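Long-range contact in putative transcriptional regulator (Clostridium difficile, PDB 3QI7), which is of unknown function but has a periplasmic-binding-protein-like fold, consistent with binding a small ligand such as a sugar: residues K14-T19 and Q89-S94. Sequence-based numbering, arbitrary orientation.
Sequences KVAVVT and QAIVVS
The Ala16-Val17 and Ile91-Val92 peptide groups meet through Ala16 O and Val92 N at the middle of this parallel strand pair, with Val15, Val17, Ala90 and Val92 on one face and Ala16, Val18, Ile91 and Val93 on the other. Val92 N gives its hydrogen to Ala16 O at 2.9 Å, nearly straight at 174°, and Val18 N reaches Val92 O at 2.8 Å. Ala16 N bonds Ala90 O from 21° outside the carbonyl plane, whereas Gln89 N meets Lys14 O within it. Ser94 N to Val18 O closes the ladder. Two carbonyls take a CA-H as well: Val17 CA lies 3.3 Å from Val92 O, and Ile91 CA approaches Ala16 O. The N-H of Ala90 is buried without a partner.

On the first face Val15 CG1 rests 4.2 Å from Val92 CG2, and Val17 CG2 borders Val92 CB; helix 306-324 packs here through Ile315 and Ala314. On the second, Val18 and Val93 stand next to each other. With CG1 anti to the backbone N (chi1 -179°), Val18 turns CG2 to Val93 CG2 at 4.1 Å; Val18 CG2 also touches Ile91 CG2 at 4.3 Å. Lys14 NZ forms a salt bridge with Asp85, while at the other end Thr19 OG1 bonds His61 and Ser94 OG bonds the carbonyl of Ala119.

Strand 13-19 sits between strands 57-63 and 88-94, all three parallel, in the helix-flanked sheet of a Rossmann-like lobe, as in periplasmic binding proteins.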
loop_
_atom_site.group_PDB
_atom_site.type_symbol
_atom_site.label_atom_id
_atom_site.label_comp_id
_atom_site.label_asym_id
_atom_site.label_seq_id
_atom_site.Cartn_x
_atom_site.Cartn_y
_atom_site.Cartn_z
ATOM N N LYS A 14 -8.610 5.872 -23.293
ATOM C CA LYS A 14 -7.558 6.221 -22.320
ATOM C C LYS A 14 -8.031 5.935 -20.883
ATOM O O LYS A 14 -9.215 6.135 -20.539
ATOM C CB LYS A 14 -7.158 7.695 -22.454
ATOM C CG LYS A 14 -6.596 8.107 -23.820
ATOM C CD LYS A 14 -6.144 9.568 -23.778
ATOM C CE LYS A 14 -5.583 10.055 -25.124
ATOM N NZ LYS A 14 -5.875 11.504 -25.292
ATOM N N VAL A 15 -7.118 5.415 -20.079
ATOM C CA VAL A 15 -7.290 5.324 -18.637
ATOM C C VAL A 15 -6.400 6.396 -18.016
ATOM O O VAL A 15 -5.177 6.311 -18.073
ATOM C CB VAL A 15 -6.906 3.933 -18.105
ATOM C CG1 VAL A 15 -7.089 3.872 -16.578
ATOM C CG2 VAL A 15 -7.777 2.839 -18.782
ATOM N N ALA A 16 -7.013 7.427 -17.461
ATOM C CA ALA A 16 -6.244 8.493 -16.837
ATOM C C ALA A 16 -5.893 8.057 -15.420
ATOM O O ALA A 16 -6.755 7.528 -14.729
ATOM C CB ALA A 16 -7.043 9.815 -16.829
ATOM N N VAL A 17 -4.642 8.282 -15.011
ATOM C CA VAL A 17 -4.164 7.904 -13.705
ATOM C C VAL A 17 -3.491 9.101 -13.043
ATOM O O VAL A 17 -2.484 9.610 -13.537
ATOM C CB VAL A 17 -3.166 6.703 -13.766
ATOM C CG1 VAL A 17 -2.795 6.282 -12.383
ATOM C CG2 VAL A 17 -3.795 5.520 -14.533
ATOM N N VAL A 18 -4.050 9.533 -11.910
ATOM C CA VAL A 18 -3.573 10.702 -11.190
ATOM C C VAL A 18 -2.704 10.283 -10.008
ATOM O O VAL A 18 -3.137 9.495 -9.140
ATOM C CB VAL A 18 -4.772 11.527 -10.669
ATOM C CG1 VAL A 18 -4.285 12.812 -9.920
ATOM C CG2 VAL A 18 -5.703 11.837 -11.808
ATOM N N THR A 19 -1.472 10.780 -9.974
ATOM C CA THR A 19 -0.591 10.541 -8.852
ATOM C C THR A 19 0.056 11.845 -8.403
ATOM O O THR A 19 0.020 12.841 -9.123
ATOM C CB THR A 19 0.551 9.569 -9.202
ATOM O OG1 THR A 19 1.539 10.249 -9.965
ATOM C CG2 THR A 19 0.046 8.347 -10.007
ATOM N N GLN A 89 -11.998 7.192 -20.695
ATOM C CA GLN A 89 -13.118 6.374 -20.275
ATOM C C GLN A 89 -13.038 5.901 -18.815
ATOM O O GLN A 89 -14.015 5.348 -18.299
ATOM C CB GLN A 89 -13.260 5.178 -21.210
ATOM C CG GLN A 89 -13.513 5.554 -22.658
ATOM C CD GLN A 89 -14.858 6.227 -22.848
ATOM O OE1 GLN A 89 -15.763 6.031 -22.043
ATOM N NE2 GLN A 89 -14.994 7.032 -23.904
ATOM N N ALA A 90 -11.904 6.138 -18.143
ATOM C CA ALA A 90 -11.817 5.873 -16.717
ATOM C C ALA A 90 -10.779 6.792 -16.080
ATOM O O ALA A 90 -9.797 7.193 -16.731
ATOM C CB ALA A 90 -11.478 4.387 -16.460
ATOM N N ILE A 91 -11.025 7.152 -14.824
ATOM C CA ILE A 91 -10.053 7.909 -14.030
ATOM C C ILE A 91 -9.730 7.174 -12.726
ATOM O O ILE A 91 -10.626 6.895 -11.931
ATOM C CB ILE A 91 -10.544 9.346 -13.700
ATOM C CG1 ILE A 91 -10.883 10.115 -14.982
ATOM C CG2 ILE A 91 -9.472 10.101 -12.916
ATOM C CD1 ILE A 91 -11.591 11.449 -14.730
ATOM N N VAL A 92 -8.443 6.880 -12.524
ATOM C CA VAL A 92 -7.920 6.300 -11.312
ATOM C C VAL A 92 -7.124 7.387 -10.579
ATOM O O VAL A 92 -6.261 8.033 -11.167
ATOM C CB VAL A 92 -6.979 5.078 -11.637
ATOM C CG1 VAL A 92 -6.322 4.518 -10.370
ATOM C CG2 VAL A 92 -7.752 3.975 -12.399
ATOM N N VAL A 93 -7.412 7.580 -9.298
ATOM C CA VAL A 93 -6.680 8.524 -8.462
ATOM C C VAL A 93 -5.962 7.762 -7.337
ATOM O O VAL A 93 -6.583 6.987 -6.622
ATOM C CB VAL A 93 -7.645 9.581 -7.870
ATOM C CG1 VAL A 93 -6.883 10.510 -6.926
ATOM C CG2 VAL A 93 -8.338 10.365 -8.968
ATOM N N SER A 94 -4.651 7.951 -7.200
ATOM C CA SER A 94 -3.885 7.312 -6.155
ATOM C C SER A 94 -3.115 8.328 -5.272
ATOM O O SER A 94 -2.082 8.832 -5.677
ATOM C CB SER A 94 -2.902 6.292 -6.777
ATOM O OG SER A 94 -2.296 5.464 -5.779
#